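Local coordinates for protein alpha-ketoglutarate-dependent 2,4-dichlorophenoxyacetate dioxygenase (Bradyrhizobium diazoefficiens, PDB 5BKE) that probably acts as a metal- and 2-oxoglutarate-dependent dioxygenase of the TfdA family that oxidises aryloxyalkanoate herbicides, at residues A57-F62 / A280-T285; A149-L154 / A160-L165; K208-S213 / E236-P241. All coordinates share one frame; numbering follows the deposited sequence.

Contact 1: A57-F62 / A280-T285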
# COMPACT_ATOMS: atom_id res chain seq x y z
N ALA C 57 10.90 47.54 18.27
CA ALA C 57 12.11 47.25 17.50
C ALA C 57 12.22 45.77 17.10
O ALA C 57 12.63 45.45 15.98
CB ALA C 57 13.36 47.71 18.26
N PHE C 58 11.82 44.88 18.02
CA PHE C 58 11.77 43.45 17.75
C PHE C 58 10.76 43.19 16.63
O PHE C 58 11.09 42.53 15.65
CB PHE C 58 11.43 42.65 19.03
CG PHE C 58 11.20 41.15 18.80
CD1 PHE C 58 12.14 40.36 18.12
CD2 PHE C 58 10.05 40.53 19.28
CE1 PHE C 58 11.91 39.00 17.91
CE2 PHE C 58 9.82 39.16 19.08
CZ PHE C 58 10.76 38.40 18.39
N ALA C 59 9.55 43.73 16.78
CA ALA C 59 8.48 43.57 15.78
C ALA C 59 8.87 44.07 14.39
O ALA C 59 8.47 43.48 13.40
CB ALA C 59 7.21 44.24 16.25
N LEU C 60 9.66 45.14 14.33
CA LEU C 60 10.03 45.77 13.05
C LEU C 60 10.99 44.98 12.15
O LEU C 60 11.10 45.29 10.96
CB LEU C 60 10.50 47.23 13.24
CG LEU C 60 9.40 48.24 13.59
CD1 LEU C 60 10.00 49.57 14.06
CD2 LEU C 60 8.41 48.46 12.44
N ASN C 61 11.64 43.95 12.71
CA ASN C 61 12.36 42.92 11.92
C ASN C 61 11.48 42.27 10.85
O ASN C 61 11.99 41.82 9.81
CB ASN C 61 12.87 41.79 12.84
CG ASN C 61 14.06 42.20 13.68
OD1 ASN C 61 15.19 42.24 13.19
ND2 ASN C 61 13.81 42.52 14.94
N PHE C 62 10.18 42.24 11.12
CA PHE C 62 9.20 41.44 10.40
C PHE C 62 8.26 42.25 9.51
O PHE C 62 7.31 41.71 8.93
CB PHE C 62 8.41 40.58 11.41
CG PHE C 62 9.29 39.87 12.40
CD1 PHE C 62 10.24 38.93 11.97
CD2 PHE C 62 9.19 40.14 13.77
CE1 PHE C 62 11.06 38.28 12.88
CE2 PHE C 62 10.01 39.49 14.69
CZ PHE C 62 10.95 38.56 14.24
N ALA C 280 2.52 45.07 20.06
CA ALA C 280 3.04 45.63 18.81
C ALA C 280 2.38 44.90 17.65
O ALA C 280 2.20 43.66 17.70
CB ALA C 280 4.55 45.52 18.74
N THR C 281 2.02 45.64 16.61
CA THR C 281 1.36 45.07 15.43
C THR C 281 2.13 45.37 14.15
O THR C 281 2.45 46.53 13.86
CB THR C 281 -0.11 45.51 15.32
OG1 THR C 281 -0.72 45.45 16.61
CG2 THR C 281 -0.88 44.59 14.39
N VAL C 282 2.43 44.31 13.41
CA VAL C 282 3.12 44.41 12.13
C VAL C 282 2.05 44.40 11.04
O VAL C 282 1.24 43.47 10.98
CB VAL C 282 4.10 43.25 11.90
CG1 VAL C 282 4.83 43.40 10.56
CG2 VAL C 282 5.10 43.17 13.04
N ALA C 283 2.06 45.44 10.20
CA ALA C 283 1.11 45.59 9.10
C ALA C 283 1.16 44.40 8.16
O ALA C 283 2.23 43.83 7.95
CB ALA C 283 1.39 46.87 8.33
N GLY C 284 0.02 44.04 7.59
CA GLY C 284 -0.04 43.06 6.50
C GLY C 284 0.52 43.60 5.19
O GLY C 284 0.59 44.81 5.00
N THR C 285 0.90 42.69 4.29
CA THR C 285 1.47 43.04 2.98
C THR C 285 0.40 43.10 1.88
O THR C 285 0.35 44.06 1.09
CB THR C 285 2.55 42.03 2.53
OG1 THR C 285 3.31 41.57 3.67
CG2 THR C 285 3.49 42.65 1.49
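Ala59 and Val282 mark the closest approach of the two backbones, with their CA atoms 6.5 Å apart. The helix running into 57-62 lies against the C-terminal part of strand 276-281 and the residues that follow. This strand belongs to the mixed sheet of the double-stranded beta-helix (jelly-roll) core of the TauD/TfdA fold. No hydrogen bond joins the two segments. The contact is buried, and made by methyl groups against methyls and backbone carbonyls. The CB atoms of Ala59 and Ala280 meet at 3.9 Å, and these two small side chains let the helix come close to the strand. Val282 is the wedge of the contact. Its CG1 lies anti to the backbone N (chi1 -179°), which sends one methyl to the carbonyl of Phe62 and the other to that of Ala59. Val282 CG2 approaches Ala59 O at 3.4 Å and Ala59 CB at 4.0 Å. With an alanine here both methyls are gone, which would probably leave a gap against the carbonyls of Ala59 and Phe62 and rob Ala59 CB of a neighbour. Leu129 of the neighbouring strand 127-132 touches both Ala59 and Val282. Inside 57-62, Asn61 ND2 donates to Phe58 O at 2.8 Å in a nearly straight bond (170°). The ring of Phe62 leads away from Val282, with Asn61 CB over the centre of one face. The backbone of Phe62 stays at the contact: Phe62 O lies 3.4 Å from Val282 CG1 and also accepts a hydrogen bond from Lys126 NZ.

Contact 2: A149-L154 / A160-L165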
# COMPACT_ATOMS: atom_id res chain seq x y z
N ALA C 149 -4.90 23.53 10.78
CA ALA C 149 -5.38 22.26 11.35
C ALA C 149 -6.90 22.16 11.28
O ALA C 149 -7.43 21.14 10.83
CB ALA C 149 -4.89 22.10 12.78
N ALA C 150 -7.59 23.22 11.70
CA ALA C 150 -9.05 23.30 11.62
C ALA C 150 -9.54 23.11 10.18
O ALA C 150 -10.42 22.28 9.95
CB ALA C 150 -9.58 24.61 12.20
N TYR C 151 -8.96 23.85 9.23
CA TYR C 151 -9.30 23.67 7.80
C TYR C 151 -9.11 22.21 7.32
O TYR C 151 -10.01 21.65 6.69
CB TYR C 151 -8.53 24.63 6.88
CG TYR C 151 -8.90 24.44 5.43
CD1 TYR C 151 -10.00 25.10 4.87
CD2 TYR C 151 -8.17 23.54 4.62
CE1 TYR C 151 -10.35 24.90 3.54
CE2 TYR C 151 -8.53 23.33 3.29
CZ TYR C 151 -9.61 24.01 2.76
OH TYR C 151 -9.96 23.81 1.45
N ASP C 152 -7.96 21.62 7.62
CA ASP C 152 -7.61 20.28 7.13
C ASP C 152 -8.59 19.19 7.55
O ASP C 152 -8.83 18.26 6.79
CB ASP C 152 -6.20 19.91 7.57
CG ASP C 152 -5.13 20.73 6.87
OD1 ASP C 152 -5.38 21.27 5.76
OD2 ASP C 152 -4.03 20.82 7.45
N ALA C 153 -9.16 19.36 8.75
CA ALA C 153 -10.06 18.40 9.38
C ALA C 153 -11.48 18.42 8.82
O ALA C 153 -12.29 17.58 9.18
CB ALA C 153 -10.09 18.63 10.89
N LEU C 154 -11.78 19.40 7.97
CA LEU C 154 -13.10 19.49 7.35
C LEU C 154 -13.24 18.41 6.27
O LEU C 154 -12.23 17.94 5.73
CB LEU C 154 -13.34 20.89 6.76
CG LEU C 154 -13.44 22.14 7.65
CD1 LEU C 154 -13.41 23.40 6.78
CD2 LEU C 154 -14.68 22.14 8.53
N ALA C 160 -15.38 22.20 -0.39
CA ALA C 160 -15.88 22.62 -1.71
C ALA C 160 -16.93 23.73 -1.59
O ALA C 160 -16.96 24.63 -2.43
CB ALA C 160 -16.43 21.43 -2.49
N GLU C 161 -17.77 23.66 -0.55
CA GLU C 161 -18.81 24.66 -0.27
C GLU C 161 -18.19 26.03 0.06
O GLU C 161 -18.62 27.06 -0.48
CB GLU C 161 -19.74 24.18 0.86
CG GLU C 161 -20.77 25.20 1.36
CD GLU C 161 -21.50 24.80 2.65
OE1 GLU C 161 -21.03 23.88 3.38
OE2 GLU C 161 -22.54 25.42 2.95
N ILE C 162 -17.18 26.04 0.93
CA ILE C 162 -16.62 27.28 1.47
C ILE C 162 -15.53 27.96 0.61
O ILE C 162 -15.23 29.14 0.82
CB ILE C 162 -16.13 27.10 2.94
CG1 ILE C 162 -14.93 26.14 3.02
CG2 ILE C 162 -17.30 26.67 3.84
CD1 ILE C 162 -14.26 26.08 4.38
N GLU C 163 -14.98 27.23 -0.36
CA GLU C 163 -13.78 27.65 -1.11
C GLU C 163 -13.76 29.12 -1.58
O GLU C 163 -12.77 29.82 -1.37
CB GLU C 163 -13.48 26.67 -2.26
CG GLU C 163 -12.28 27.01 -3.16
CD GLU C 163 -10.92 26.98 -2.45
OE1 GLU C 163 -10.69 26.11 -1.58
OE2 GLU C 163 -10.05 27.83 -2.78
N ASP C 164 -14.86 29.57 -2.19
CA ASP C 164 -14.91 30.91 -2.80
C ASP C 164 -15.75 31.92 -2.02
O ASP C 164 -15.95 33.05 -2.48
CB ASP C 164 -15.38 30.82 -4.26
CG ASP C 164 -14.42 30.01 -5.14
OD1 ASP C 164 -13.27 30.45 -5.34
OD2 ASP C 164 -14.82 28.93 -5.62
N LEU C 165 -16.22 31.52 -0.84
CA LEU C 165 -17.04 32.40 -0.01
C LEU C 165 -16.27 33.62 0.54
O LEU C 165 -15.08 33.55 0.85
CB LEU C 165 -17.72 31.61 1.11
CG LEU C 165 -18.73 30.53 0.70
CD1 LEU C 165 -19.37 29.90 1.94
CD2 LEU C 165 -19.81 31.05 -0.25
O HOH W 1 -11.90 25.35 0.65
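Tyr151 and Ile162 sit on successive short helices whose backbones stay well apart, with CA atoms 10.3 Å from each other, so side chains and one water bridge the space. The two helices, 147-152 and 156-162, follow strand 142-146 with a short connection between them, away from the metal site. The methyl Ile162 CD1 is the apolar meeting point. It lies 3.7 Å from Leu154 CD1 and 4.2 Å from Tyr151 CE1, reaching the ring obliquely. Ile162 CG1 stands between the backbone N and the carbonyl carbon (chi1 67°), and the extended chain beyond it carries CD1 across to both partners. The polar link runs through water. Tyr151 OH and Glu163 OE1 are 3.9 Å apart, too far for a direct bond. One water accepts from Tyr151 OH at 2.6 Å and donates to Glu163 OE1 at 2.6 Å. It lies in the plane of the tyrosine ring. The carboxylate of Glu163 is turned almost perpendicular to that ring (87°). Its OE1 also forms a salt bridge with Lys208 NZ, so the charge has a partner besides the water. Strand 208-210 packs on this pair of helices through Leu210, strand 194-201 meets Tyr151 and Ile162 through Val199, and helix 224-238 places His237 on Leu154.

Contact 3: K208-S213 / E236-P241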
# COMPACT_ATOMS: atom_id res chain seq x y z
N LYS C 208 -3.64 26.11 3.39
CA LYS C 208 -4.95 26.72 3.43
C LYS C 208 -5.44 26.80 4.88
O LYS C 208 -5.10 25.95 5.70
CB LYS C 208 -5.95 25.92 2.59
CG LYS C 208 -5.80 26.08 1.10
CD LYS C 208 -7.03 25.53 0.39
CE LYS C 208 -7.13 26.07 -1.02
NZ LYS C 208 -8.15 25.34 -1.82
N SER C 209 -6.22 27.83 5.19
CA SER C 209 -6.74 28.02 6.54
C SER C 209 -8.06 28.77 6.54
O SER C 209 -8.35 29.57 5.62
CB SER C 209 -5.71 28.70 7.45
OG SER C 209 -5.36 29.98 6.94
N LEU C 210 -8.86 28.50 7.56
CA LEU C 210 -10.13 29.17 7.79
C LEU C 210 -9.87 30.57 8.32
O LEU C 210 -9.20 30.74 9.33
CB LEU C 210 -10.98 28.36 8.78
CG LEU C 210 -11.55 27.01 8.31
CD1 LEU C 210 -12.11 26.18 9.47
CD2 LEU C 210 -12.62 27.23 7.26
N TYR C 211 -10.38 31.57 7.62
CA TYR C 211 -10.22 32.96 8.05
C TYR C 211 -11.44 33.33 8.86
O TYR C 211 -12.38 33.97 8.37
CB TYR C 211 -9.99 33.91 6.86
CG TYR C 211 -9.51 35.30 7.26
CD1 TYR C 211 -9.27 35.65 8.61
CD2 TYR C 211 -9.27 36.27 6.28
CE1 TYR C 211 -8.83 36.91 8.96
CE2 TYR C 211 -8.82 37.54 6.62
CZ TYR C 211 -8.60 37.85 7.96
OH TYR C 211 -8.13 39.11 8.28
N LEU C 212 -11.40 32.90 10.11
CA LEU C 212 -12.50 33.11 11.02
C LEU C 212 -12.18 34.27 11.95
O LEU C 212 -11.01 34.57 12.20
CB LEU C 212 -12.80 31.83 11.79
CG LEU C 212 -13.16 30.60 10.96
CD1 LEU C 212 -13.39 29.40 11.88
CD2 LEU C 212 -14.39 30.83 10.08
N SER C 213 -13.24 34.92 12.45
CA SER C 213 -13.12 36.13 13.27
C SER C 213 -14.48 36.62 13.74
O SER C 213 -15.47 36.57 12.99
CB SER C 213 -12.42 37.26 12.49
OG SER C 213 -12.06 38.34 13.35
N GLU C 236 -17.24 26.74 15.83
CA GLU C 236 -17.32 25.65 16.80
C GLU C 236 -16.32 24.54 16.46
O GLU C 236 -15.64 24.02 17.35
CB GLU C 236 -18.74 25.10 16.88
CG GLU C 236 -19.00 24.16 18.06
CD GLU C 236 -20.32 23.41 17.93
OE1 GLU C 236 -21.28 23.95 17.33
OE2 GLU C 236 -20.40 22.26 18.43
N HIS C 237 -16.24 24.20 15.17
CA HIS C 237 -15.30 23.19 14.66
C HIS C 237 -13.85 23.57 14.94
O HIS C 237 -13.05 22.74 15.40
CB HIS C 237 -15.52 22.96 13.16
CG HIS C 237 -14.42 22.19 12.51
ND1 HIS C 237 -14.31 20.81 12.61
CD2 HIS C 237 -13.34 22.60 11.79
CE1 HIS C 237 -13.23 20.41 11.96
NE2 HIS C 237 -12.62 21.47 11.46
N ALA C 238 -13.52 24.83 14.67
CA ALA C 238 -12.15 25.33 14.71
C ALA C 238 -11.62 25.61 16.11
O ALA C 238 -10.42 25.76 16.28
CB ALA C 238 -12.03 26.58 13.85
N THR C 239 -12.53 25.71 17.08
CA THR C 239 -12.16 26.06 18.47
C THR C 239 -12.32 24.90 19.47
O THR C 239 -12.26 25.10 20.69
CB THR C 239 -12.90 27.31 18.97
OG1 THR C 239 -14.32 27.09 18.94
CG2 THR C 239 -12.55 28.52 18.09
N GLN C 240 -12.53 23.69 18.93
CA GLN C 240 -12.45 22.45 19.71
C GLN C 240 -11.07 22.35 20.39
O GLN C 240 -10.08 22.81 19.82
CB GLN C 240 -12.65 21.23 18.80
CG GLN C 240 -14.04 21.09 18.20
CD GLN C 240 -14.16 19.89 17.29
OE1 GLN C 240 -14.57 18.82 17.73
NE2 GLN C 240 -13.78 20.05 16.02
N PRO C 241 -11.01 21.75 21.60
CA PRO C 241 -9.76 21.64 22.38
C PRO C 241 -8.54 21.10 21.61
O PRO C 241 -7.42 21.53 21.88
CB PRO C 241 -10.14 20.68 23.51
CG PRO C 241 -11.59 20.91 23.70
CD PRO C 241 -12.15 21.14 22.33
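Apolar contacts carry most of this junction, in which Leu210 and Leu212 face Ala238 at the end of helix 224-238. It joins that helix to strand 208-210, an outermost strand of a four-stranded antiparallel sheet, beside strand 194-201. With CG anti to the carbonyl carbon (chi1 -59°), Leu212 turns its CD1 methyl onto Ala238 CB at 3.7 Å. Leu210 CD1 stands farther from Ala238 CB, at 4.4 Å. The intervening Tyr211 is the centre of an inverse gamma turn, and both leucines point toward the helix. The His237 ring adds little: Leu210 CD1 comes to its edge, near its plane, 4.4 Å from His237 CD2. Polar bonds hold the helix end but do not cross to the strand. Gln240 NE2 donates to His237 O at 2.9 Å, nearly straight (168°) and on a lone pair in the carbonyl plane. His237 NE2 is hydrogen-bonded to Ala150 O of helix 147-152. Met263 of strand 262-266 also touches Leu212, whose side chain is about 9 Å from that of the manganese ligand His115. The methyls of Leu210 and Leu212 pack on Ala238 without a polar bond across, so only apolar packing joins the segments directly, while His237 and Gln240 bond within 236-241 or to Ala150.

In the fold
From the N terminus the chain first passes through 57-62, whose partner 280-285 comes near the end of the modelled chain. Contact 1 thus closes a loop of 217 residues, and the other two contacts are nested inside it. Contact 2 closes first, over five residues that are mostly the start of helix 156-162. Contact 3 opens later, at strand 208-210, and closes at the end of helix 224-238, so the two are in series. Their centres are 9 Å apart, and salt-bridge, hydrogen-bond and apolar links join them into one region. Contact 1 lies on the opposite side of the chain's centre from contact 3. It ties helix 52-59 to the main sheet, while contacts 2 and 3 tie helices 147-152, 156-162 and 224-238 to strand 208-210.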